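Local coordinates for tryptophan halogenase (Shewanella frigidimarina, PDB 2PYX), which probably acts as a flavin-dependent halogenase, using FAD to place a halogen on the indole ring of tryptophan, at residues L365-W370 / Q399-I404; F407-Y412 / S429-D434; E441-Q446 / Q450-Y455. One frame throughout, in Å; residues are numbered along the deposited sequence.

Interaction 1 of 3, residues L365-W370 / Q399-I404; sequences LALIEW and QHWQQI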
loop_
_atom_site.group_PDB
_atom_site.type_symbol
_atom_site.label_atom_id
_atom_site.label_comp_id
_atom_site.label_asym_id
_atom_site.label_seq_id
_atom_site.Cartn_x
_atom_site.Cartn_y
_atom_site.Cartn_z
ATOM N N LEU A 365 2.021 1.857 3.071
ATOM C CA LEU A 365 2.083 0.906 4.213
ATOM C C LEU A 365 2.681 -0.447 3.792
ATOM O O LEU A 365 3.378 -1.098 4.572
ATOM C CB LEU A 365 0.717 0.728 4.858
ATOM C CG LEU A 365 0.315 1.890 5.767
ATOM C CD1 LEU A 365 -1.171 1.789 6.129
ATOM C CD2 LEU A 365 1.170 1.906 7.021
ATOM N N ALA A 366 2.419 -0.880 2.563
ATOM C CA ALA A 366 3.017 -2.140 2.055
ATOM C C ALA A 366 4.536 -2.105 2.122
ATOM O O ALA A 366 5.174 -3.107 2.469
ATOM C CB ALA A 366 2.580 -2.353 0.622
ATOM N N LEU A 367 5.138 -0.978 1.748
ATOM C CA LEU A 367 6.612 -0.843 1.801
ATOM C C LEU A 367 7.116 -0.812 3.251
ATOM O O LEU A 367 8.172 -1.371 3.545
ATOM C CB LEU A 367 7.075 0.394 1.061
ATOM C CG LEU A 367 7.043 0.302 -0.463
ATOM C CD1 LEU A 367 7.138 1.699 -1.103
ATOM C CD2 LEU A 367 8.191 -0.625 -0.892
ATOM N N ILE A 368 6.394 -0.136 4.142
ATOM C CA ILE A 368 6.740 -0.164 5.548
ATOM C C ILE A 368 6.765 -1.625 6.060
ATOM O O ILE A 368 7.730 -2.089 6.711
ATOM C CB ILE A 368 5.786 0.729 6.369
ATOM C CG1 ILE A 368 6.122 2.198 6.131
ATOM C CG2 ILE A 368 5.871 0.398 7.838
ATOM C CD1 ILE A 368 4.992 3.150 6.568
ATOM N N GLU A 369 5.692 -2.366 5.782
ATOM C CA GLU A 369 5.599 -3.761 6.224
ATOM C C GLU A 369 6.734 -4.582 5.613
ATOM O O GLU A 369 7.306 -5.406 6.290
ATOM C CB GLU A 369 4.274 -4.350 5.766
ATOM C CG GLU A 369 2.998 -3.795 6.362
ATOM C CD GLU A 369 1.836 -4.548 5.730
ATOM O OE1 GLU A 369 1.511 -5.626 6.223
ATOM O OE2 GLU A 369 1.297 -4.092 4.696
ATOM N N TRP A 370 7.006 -4.404 4.321
ATOM C CA TRP A 370 8.050 -5.181 3.670
ATOM C C TRP A 370 9.387 -4.879 4.338
ATOM O O TRP A 370 10.139 -5.778 4.675
ATOM C CB TRP A 370 8.141 -4.903 2.139
ATOM C CG TRP A 370 9.354 -5.549 1.614
ATOM C CD1 TRP A 370 9.518 -6.899 1.347
ATOM C CD2 TRP A 370 10.637 -4.947 1.400
ATOM N NE1 TRP A 370 10.808 -7.146 0.969
ATOM C CE2 TRP A 370 11.523 -5.975 0.981
ATOM C CE3 TRP A 370 11.130 -3.648 1.482
ATOM C CZ2 TRP A 370 12.870 -5.733 0.722
ATOM C CZ3 TRP A 370 12.459 -3.416 1.185
ATOM C CH2 TRP A 370 13.319 -4.459 0.819
ATOM N N GLN A 399 14.358 -3.565 -6.750
ATOM C CA GLN A 399 13.401 -4.342 -7.560
ATOM C C GLN A 399 11.963 -3.869 -7.246
ATOM O O GLN A 399 11.145 -3.644 -8.133
ATOM C CB GLN A 399 13.492 -5.842 -7.269
ATOM C CG GLN A 399 14.791 -6.532 -7.698
ATOM C CD GLN A 399 14.933 -6.775 -9.200
ATOM O OE1 GLN A 399 14.080 -6.400 -10.011
ATOM N NE2 GLN A 399 16.030 -7.441 -9.568
ATOM N N HIS A 400 11.641 -3.759 -5.970
ATOM C CA HIS A 400 10.291 -3.302 -5.553
ATOM C C HIS A 400 9.945 -1.952 -6.112
ATOM O O HIS A 400 8.845 -1.770 -6.654
ATOM C CB HIS A 400 10.150 -3.270 -4.054
ATOM C CG HIS A 400 10.071 -4.629 -3.427
ATOM N ND1 HIS A 400 9.542 -5.730 -4.068
ATOM C CD2 HIS A 400 10.387 -5.032 -2.170
ATOM C CE1 HIS A 400 9.561 -6.763 -3.230
ATOM N NE2 HIS A 400 10.079 -6.368 -2.078
ATOM N N TRP A 401 10.870 -1.012 -5.998
ATOM C CA TRP A 401 10.593 0.367 -6.489
ATOM C C TRP A 401 10.459 0.397 -7.998
ATOM O O TRP A 401 9.596 1.087 -8.541
ATOM C CB TRP A 401 11.593 1.381 -5.925
ATOM C CG TRP A 401 11.128 1.917 -4.617
ATOM C CD1 TRP A 401 11.571 1.581 -3.349
ATOM C CD2 TRP A 401 10.094 2.867 -4.434
ATOM N NE1 TRP A 401 10.883 2.308 -2.415
ATOM C CE2 TRP A 401 9.987 3.131 -3.065
ATOM C CE3 TRP A 401 9.279 3.584 -5.328
ATOM C CZ2 TRP A 401 9.047 4.027 -2.565
ATOM C CZ3 TRP A 401 8.362 4.487 -4.809
ATOM C CH2 TRP A 401 8.260 4.686 -3.449
ATOM N N GLN A 402 11.272 -0.355 -8.711
ATOM C CA GLN A 402 11.098 -0.420 -10.176
ATOM C C GLN A 402 9.712 -0.971 -10.494
ATOM O O GLN A 402 9.045 -0.461 -11.393
ATOM C CB GLN A 402 12.205 -1.237 -10.850
ATOM C CG GLN A 402 11.977 -1.473 -12.356
ATOM C CD GLN A 402 13.099 -2.290 -13.043
ATOM O OE1 GLN A 402 13.932 -1.747 -13.767
ATOM N NE2 GLN A 402 13.098 -3.602 -12.823
ATOM N N GLN A 403 9.286 -2.018 -9.792
ATOM C CA GLN A 403 7.990 -2.620 -10.023
ATOM C C GLN A 403 6.875 -1.661 -9.690
ATOM O O GLN A 403 5.874 -1.602 -10.430
ATOM C CB GLN A 403 7.812 -3.887 -9.216
ATOM C CG GLN A 403 6.637 -4.675 -9.722
ATOM C CD GLN A 403 6.211 -5.821 -8.858
ATOM O OE1 GLN A 403 6.029 -5.692 -7.648
ATOM N NE2 GLN A 403 5.938 -6.969 -9.528
ATOM N N ILE A 404 7.004 -0.903 -8.600
ATOM C CA ILE A 404 5.948 0.040 -8.205
ATOM C C ILE A 404 5.821 1.098 -9.299
ATOM O O ILE A 404 4.735 1.416 -9.759
ATOM C CB ILE A 404 6.292 0.685 -6.850
ATOM C CG1 ILE A 404 6.080 -0.305 -5.714
ATOM C CG2 ILE A 404 5.472 1.945 -6.659
ATOM C CD1 ILE A 404 6.783 0.053 -4.468
#

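Interaction 2 of 3, residues F407-Y412 / S429-D434; sequences FLKLHY and SNSIPD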
loop_
_atom_site.group_PDB
_atom_site.type_symbol
_atom_site.label_atom_id
_atom_site.label_comp_id
_atom_site.label_asym_id
_atom_site.label_seq_id
_atom_site.Cartn_x
_atom_site.Cartn_y
_atom_site.Cartn_z
ATOM N N PHE A 407 4.308 -0.455 -12.446
ATOM C CA PHE A 407 2.916 -0.868 -12.258
ATOM C C PHE A 407 1.999 0.359 -12.231
ATOM O O PHE A 407 0.941 0.376 -12.867
ATOM C CB PHE A 407 2.735 -1.732 -10.998
ATOM C CG PHE A 407 1.325 -2.243 -10.820
ATOM C CD1 PHE A 407 0.660 -2.868 -11.856
ATOM C CD2 PHE A 407 0.660 -2.072 -9.619
ATOM C CE1 PHE A 407 -0.650 -3.351 -11.684
ATOM C CE2 PHE A 407 -0.628 -2.561 -9.437
ATOM C CZ PHE A 407 -1.276 -3.192 -10.472
ATOM N N LEU A 408 2.388 1.381 -11.472
ATOM C CA LEU A 408 1.590 2.617 -11.448
ATOM C C LEU A 408 1.519 3.239 -12.819
ATOM O O LEU A 408 0.455 3.585 -13.299
ATOM C CB LEU A 408 2.157 3.600 -10.445
ATOM C CG LEU A 408 1.656 3.415 -9.012
ATOM C CD1 LEU A 408 1.827 2.007 -8.450
ATOM C CD2 LEU A 408 2.285 4.458 -8.088
ATOM N N LYS A 409 2.665 3.354 -13.490
ATOM C CA LYS A 409 2.683 3.971 -14.826
ATOM C C LYS A 409 1.787 3.223 -15.812
ATOM O O LYS A 409 1.142 3.844 -16.676
ATOM C CB LYS A 409 4.108 4.035 -15.348
ATOM C CG LYS A 409 4.250 4.674 -16.738
ATOM C CD LYS A 409 3.732 6.157 -16.752
ATOM C CE LYS A 409 4.022 6.798 -18.097
ATOM N NZ LYS A 409 3.962 8.317 -18.076
ATOM N N LEU A 410 1.748 1.891 -15.714
ATOM C CA LEU A 410 0.866 1.071 -16.560
ATOM C C LEU A 410 -0.570 1.596 -16.565
ATOM O O LEU A 410 -1.244 1.535 -17.571
ATOM C CB LEU A 410 0.857 -0.391 -16.047
ATOM C CG LEU A 410 0.013 -1.395 -16.865
ATOM C CD1 LEU A 410 0.503 -1.559 -18.259
ATOM C CD2 LEU A 410 -0.017 -2.782 -16.176
ATOM N N HIS A 411 -1.059 2.033 -15.396
ATOM C CA HIS A 411 -2.438 2.493 -15.251
ATOM C C HIS A 411 -2.696 3.659 -16.191
ATOM O O HIS A 411 -3.833 3.813 -16.690
ATOM C CB HIS A 411 -2.758 2.939 -13.831
ATOM C CG HIS A 411 -2.769 1.843 -12.799
ATOM N ND1 HIS A 411 -1.644 1.094 -12.495
ATOM C CD2 HIS A 411 -3.751 1.401 -11.977
ATOM C CE1 HIS A 411 -1.944 0.259 -11.506
ATOM N NE2 HIS A 411 -3.213 0.426 -11.171
ATOM N N TYR A 412 -1.704 4.498 -16.399
ATOM C CA TYR A 412 -1.837 5.670 -17.274
ATOM C C TYR A 412 -1.597 5.342 -18.727
ATOM O O TYR A 412 -2.259 5.862 -19.623
ATOM C CB TYR A 412 -0.838 6.764 -16.865
ATOM C CG TYR A 412 -1.048 7.321 -15.492
ATOM C CD1 TYR A 412 -1.957 8.346 -15.284
ATOM C CD2 TYR A 412 -0.363 6.851 -14.369
ATOM C CE1 TYR A 412 -2.155 8.849 -14.042
ATOM C CE2 TYR A 412 -0.556 7.397 -13.117
ATOM C CZ TYR A 412 -1.467 8.394 -12.955
ATOM O OH TYR A 412 -1.671 8.938 -11.697
ATOM N N SER A 429 6.971 8.240 -25.009
ATOM C CA SER A 429 8.023 7.304 -24.622
ATOM C C SER A 429 9.001 7.843 -23.591
ATOM O O SER A 429 9.545 7.058 -22.775
ATOM C CB SER A 429 8.803 6.800 -25.845
ATOM O OG SER A 429 9.422 7.871 -26.526
ATOM N N ASN A 430 9.238 9.160 -23.574
ATOM C CA ASN A 430 10.222 9.675 -22.623
ATOM C C ASN A 430 9.745 9.623 -21.193
ATOM O O ASN A 430 10.537 9.877 -20.287
ATOM C CB ASN A 430 10.727 11.108 -22.971
ATOM C CG ASN A 430 9.744 12.274 -22.563
ATOM O OD1 ASN A 430 8.516 12.151 -22.675
ATOM N ND2 ASN A 430 10.321 13.452 -22.168
ATOM N N SER A 431 8.464 9.310 -20.992
ATOM C CA SER A 431 7.873 9.190 -19.674
ATOM C C SER A 431 7.649 7.745 -19.263
ATOM O O SER A 431 7.151 7.514 -18.174
ATOM C CB SER A 431 6.528 9.950 -19.617
ATOM O OG SER A 431 5.461 9.241 -20.235
ATOM N N ILE A 432 8.007 6.792 -20.132
ATOM C CA ILE A 432 7.754 5.365 -19.905
ATOM C C ILE A 432 9.074 4.653 -19.635
ATOM O O ILE A 432 9.939 4.656 -20.502
ATOM C CB ILE A 432 7.106 4.717 -21.110
ATOM C CG1 ILE A 432 5.802 5.439 -21.484
ATOM C CG2 ILE A 432 6.835 3.238 -20.751
ATOM C CD1 ILE A 432 5.172 5.022 -22.770
ATOM N N PRO A 433 9.234 4.078 -18.432
ATOM C CA PRO A 433 10.487 3.346 -18.173
ATOM C C PRO A 433 10.803 2.281 -19.217
ATOM O O PRO A 433 9.896 1.637 -19.698
ATOM C CB PRO A 433 10.276 2.779 -16.786
ATOM C CG PRO A 433 9.277 3.702 -16.138
ATOM C CD PRO A 433 8.375 4.107 -17.246
ATOM N N ASP A 434 12.079 2.100 -19.536
ATOM C CA ASP A 434 12.432 1.110 -20.521
ATOM C C ASP A 434 11.919 -0.266 -20.126
ATOM O O ASP A 434 11.515 -1.035 -20.994
ATOM C CB ASP A 434 13.956 1.008 -20.648
ATOM C CG ASP A 434 14.586 2.220 -21.243
ATOM O OD1 ASP A 434 13.904 3.035 -21.901
ATOM O OD2 ASP A 434 15.836 2.304 -21.078
#

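Interaction 3 of 3, residues E441-Q446 / Q450-Y455; sequences ELWRYQ and QQDISY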
loop_
_atom_site.group_PDB
_atom_site.type_symbol
_atom_site.label_atom_id
_atom_site.label_comp_id
_atom_site.label_asym_id
_atom_site.label_seq_id
_atom_site.Cartn_x
_atom_site.Cartn_y
_atom_site.Cartn_z
ATOM N N GLU A 441 5.386 -4.100 -25.036
ATOM C CA GLU A 441 5.604 -4.740 -26.321
ATOM C C GLU A 441 5.341 -6.241 -26.217
ATOM O O GLU A 441 4.616 -6.803 -27.044
ATOM C CB GLU A 441 7.008 -4.431 -26.829
ATOM C CG GLU A 441 7.402 -5.144 -28.093
ATOM C CD GLU A 441 8.864 -4.923 -28.445
ATOM O OE1 GLU A 441 9.812 -5.562 -27.847
ATOM O OE2 GLU A 441 9.051 -4.116 -29.384
ATOM N N LEU A 442 5.907 -6.897 -25.197
ATOM C CA LEU A 442 5.697 -8.322 -25.034
ATOM C C LEU A 442 4.229 -8.665 -24.855
ATOM O O LEU A 442 3.740 -9.645 -25.439
ATOM C CB LEU A 442 6.511 -8.824 -23.845
ATOM C CG LEU A 442 6.451 -10.309 -23.543
ATOM C CD1 LEU A 442 6.949 -11.092 -24.734
ATOM C CD2 LEU A 442 7.246 -10.644 -22.291
ATOM N N TRP A 443 3.503 -7.844 -24.086
ATOM C CA TRP A 443 2.129 -8.165 -23.737
ATOM C C TRP A 443 1.170 -7.973 -24.903
ATOM O O TRP A 443 0.043 -8.447 -24.823
ATOM C CB TRP A 443 1.699 -7.380 -22.510
ATOM C CG TRP A 443 2.442 -7.756 -21.288
ATOM C CD1 TRP A 443 3.055 -8.964 -21.034
ATOM C CD2 TRP A 443 2.628 -6.962 -20.107
ATOM N NE1 TRP A 443 3.599 -8.954 -19.764
ATOM C CE2 TRP A 443 3.358 -7.747 -19.177
ATOM C CE3 TRP A 443 2.279 -5.656 -19.750
ATOM C CZ2 TRP A 443 3.740 -7.252 -17.925
ATOM C CZ3 TRP A 443 2.672 -5.176 -18.506
ATOM C CH2 TRP A 443 3.395 -5.971 -17.627
ATOM N N ARG A 444 1.605 -7.308 -25.973
ATOM C CA ARG A 444 0.814 -7.336 -27.204
ATOM C C ARG A 444 0.654 -8.753 -27.723
ATOM O O ARG A 444 -0.298 -9.038 -28.446
ATOM C CB ARG A 444 1.473 -6.491 -28.272
ATOM C CG ARG A 444 1.448 -5.023 -28.033
ATOM C CD ARG A 444 2.246 -4.305 -29.108
ATOM N NE ARG A 444 1.613 -4.473 -30.412
ATOM C CZ ARG A 444 2.181 -4.207 -31.592
ATOM N NH1 ARG A 444 3.426 -3.760 -31.670
ATOM N NH2 ARG A 444 1.478 -4.388 -32.708
ATOM N N TYR A 445 1.593 -9.624 -27.369
ATOM C CA TYR A 445 1.714 -10.941 -27.984
ATOM C C TYR A 445 1.490 -12.096 -27.042
ATOM O O TYR A 445 1.214 -13.217 -27.486
ATOM C CB TYR A 445 3.053 -11.095 -28.725
ATOM C CG TYR A 445 3.192 -10.087 -29.807
ATOM C CD1 TYR A 445 2.493 -10.238 -30.986
ATOM C CD2 TYR A 445 3.979 -8.953 -29.639
ATOM C CE1 TYR A 445 2.584 -9.283 -31.973
ATOM C CE2 TYR A 445 4.082 -8.009 -30.624
ATOM C CZ TYR A 445 3.385 -8.185 -31.789
ATOM O OH TYR A 445 3.469 -7.230 -32.818
ATOM N N GLN A 446 1.589 -11.855 -25.737
ATOM C CA GLN A 446 1.277 -12.884 -24.745
ATOM C C GLN A 446 0.818 -12.245 -23.441
ATOM O O GLN A 446 1.165 -11.100 -23.152
ATOM C CB GLN A 446 2.457 -13.810 -24.489
ATOM C CG GLN A 446 3.688 -13.126 -23.896
ATOM C CD GLN A 446 4.812 -14.105 -23.658
ATOM O OE1 GLN A 446 5.048 -15.008 -24.482
ATOM N NE2 GLN A 446 5.502 -13.963 -22.520
ATOM N N GLN A 450 3.817 -15.204 -14.440
ATOM C CA GLN A 450 4.875 -15.302 -13.418
ATOM C C GLN A 450 6.266 -15.286 -14.015
ATOM O O GLN A 450 7.246 -14.899 -13.338
ATOM C CB GLN A 450 4.714 -16.564 -12.566
ATOM N N GLN A 451 6.383 -15.658 -15.280
ATOM C CA GLN A 451 7.686 -15.688 -15.976
ATOM C C GLN A 451 8.271 -14.295 -16.141
ATOM O O GLN A 451 9.477 -14.137 -16.425
ATOM C CB GLN A 451 7.590 -16.302 -17.384
ATOM C CG GLN A 451 7.095 -17.725 -17.488
ATOM C CD GLN A 451 8.144 -18.754 -17.150
ATOM O OE1 GLN A 451 9.347 -18.477 -17.178
ATOM N NE2 GLN A 451 7.697 -19.966 -16.836
ATOM N N ASP A 452 7.428 -13.269 -15.984
ATOM C CA ASP A 452 7.860 -11.907 -16.142
ATOM C C ASP A 452 8.593 -11.369 -14.924
ATOM O O ASP A 452 9.177 -10.281 -15.019
ATOM C CB ASP A 452 6.682 -10.966 -16.399
ATOM C CG ASP A 452 5.975 -11.243 -17.702
ATOM O OD1 ASP A 452 6.590 -11.735 -18.689
ATOM O OD2 ASP A 452 4.756 -10.923 -17.705
ATOM N N ILE A 453 8.563 -12.118 -13.814
ATOM C CA ILE A 453 9.172 -11.690 -12.530
ATOM C C ILE A 453 10.310 -12.682 -12.206
ATOM O O ILE A 453 10.072 -13.867 -12.129
ATOM C CB ILE A 453 8.099 -11.693 -11.405
ATOM C CG1 ILE A 453 6.983 -10.669 -11.727
ATOM C CG2 ILE A 453 8.741 -11.395 -10.058
ATOM C CD1 ILE A 453 5.671 -10.796 -10.915
ATOM N N SER A 454 11.528 -12.168 -12.008
ATOM C CA SER A 454 12.711 -13.022 -11.854
ATOM C C SER A 454 13.049 -13.368 -10.426
ATOM O O SER A 454 13.822 -14.313 -10.177
ATOM C CB SER A 454 13.918 -12.360 -12.471
ATOM O OG SER A 454 14.324 -11.226 -11.736
ATOM N N TYR A 455 12.508 -12.601 -9.492
ATOM C CA TYR A 455 12.951 -12.634 -8.096
ATOM C C TYR A 455 11.813 -13.063 -7.187
ATOM O O TYR A 455 10.620 -13.016 -7.527
ATOM C CB TYR A 455 13.522 -11.252 -7.675
ATOM C CG TYR A 455 12.534 -10.121 -7.889
ATOM C CD1 TYR A 455 12.499 -9.441 -9.089
ATOM C CD2 TYR A 455 11.647 -9.726 -6.889
ATOM C CE1 TYR A 455 11.588 -8.426 -9.318
ATOM C CE2 TYR A 455 10.725 -8.696 -7.115
ATOM C CZ TYR A 455 10.712 -8.048 -8.312
ATOM O OH TYR A 455 9.809 -7.057 -8.567
HETATM O O HOH W 1 4.573 -12.124 -20.583
#

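Interaction 1 of 3, residues L365-W370 / Q399-I404
His400 meets Trp370 where helix 383-413 runs back almost antiparallel past helix 363-377, the two short segments at 166° and their axes 12.4 Å apart. This is a helical hairpin of the tryptophan halogenase fold, and at this separation large side chains meet, not the backbones. The imidazole of His400 stands on edge over one face of the indole in a T-shaped (edge-to-face) stack, the planes at 88° and the centroids of imidazole and five-membered ring 4.3 Å apart. CD2 of His400 lies 3.5 Å above the indole plane, over its centre. NE2 lies over the same face, 3.2 Å from NE1 of Trp370 at an angle too poor for a hydrogen bond. With CG turned away from its own backbone N (chi1 171°), the Trp370 side chain presents this face to the histidine. Next, Trp401 reaches in with its six-membered ring: CZ2 lies 3.3 Å from CD1 of Leu367, which crosses it at about a right angle. Tyr338 stacks on the Trp401 ring. Ile404, one turn on from His400, closes the row, meeting Leu367 tip to tip, with its CD1 3.8 Å from CD1 of the leucine and 3.9 Å from CD2.

Interaction 2 of 3, residues F407-Y412 / S429-D434
Lys409 and Ser431 supply the polar bond of this contact: NZ of the lysine donates to OG of the serine at 2.8 Å. The carbonyl of the same serine lies alongside the end of the chain, its O 3.2 Å from CE of Lys409. The ammonium has further mates beyond the two segments, donating also to the carbonyl of Val250 and to ND1 of His426, while OG of Ser431 is bonded in turn to the carbonyl of Glu428. The buried amine, probably charged, is thus held by uncharged oxygens and a ring nitrogen, and an alanine in place of Lys409 would probably leave these acceptors without their shared donor and the serine loop less firmly tied to the helix.

Segment 429-434 lies in the link between helix 421-425 and helix 434-443, runs into the start of the latter, and is fastened in this way, through its short 3-10 turn, to the long helix 383-413 of the halogenase fold. Pro433 takes the N-cap position of helix 434-443.

Apolar packing runs along the lysine's methylenes. With CG opposite the backbone N (chi1 -180°), that atom comes to 4.2 Å from CD of Pro433; the bend at chi2 (60°) then swings the rest of the chain so that CE reaches CG1 of Ile432 at 4.1 Å and NZ reaches the serine.

Within the helix, His411 ND1 donates to the carbonyl O of Phe407 at 2.7 Å, and CE1 of the imidazole sits over the phenyl face. Its NE2 bonds Glu361, predicted to bind tryptophan.

Interaction 3 of 3, residues E441-Q446 / Q450-Y455
Asp452 faces Trp443 and Leu442 across a short turn of chain, and its carboxylate carries nearly the whole contact. CG lies opposite its own carbonyl carbon (chi1 -65°), a rotation that turns the two oxygens toward helix 434-443, where each finds a different kind of neighbour.

OD2 accepts the indole N-H of Trp443, with NE1 3.1 Å away and an N-H...O angle of 155°. The oxygen lies close to the indole plane, at the edge of the ring. From the carboxylate's side, however, the donor comes in from above, out of its plane, and the two flat groups are turned 50° against each other. The same OD2 also takes the backbone N-H of Ser449, inside the connecting turn. Two donors therefore grip one oxygen, an arrangement that is likely to favour the charged form of the acid.

OD1 is used differently. A water donates to it at 2.8 Å and accepts from NE2 of Gln446, also at 2.8 Å, so a bridge links the aspartate to the chain just past the helix. Leu442 only brushes this oxygen, its CD2 3.8 Å from OD1 in van der Waals contact.

The surroundings set these residues apart: Trp443 is buried, its ring resting on Pro448 and Phe474, whereas Leu442 and Asp452 are partly exposed. Backbone bonds from both Tyr445 N and Gln446 N converge on the carbonyl of Leu442. At the N-terminal end of the 3-10 segment 450-452, OG of Ser449 takes the N-H of Gln451, as in an ST turn, and the bond from Ser449 N to Asp452 resembles one half of a capping box, whose aspartate also ties the turn to Trp443.

In the fold
The three contacts follow one another along the chain and move outward from its middle: interaction 1 is buried, about 8 Å from the centre of the chain, while interactions 2 and 3, at about 19 and 23 Å, are only partly buried. Helix 383-413 serves both of the first two, meeting another helix in one and a loop in the other. Chemistry changes with place. Aromatic and aliphatic packing joins the inner helices, a lysine with several acceptors ties the loop, and a carboxylate with a water bridge serves the outermost turn. Interaction 3 still leans on the others, Tyr455 packing against Gln399 and Gln403, and Trp443 touching Leu410.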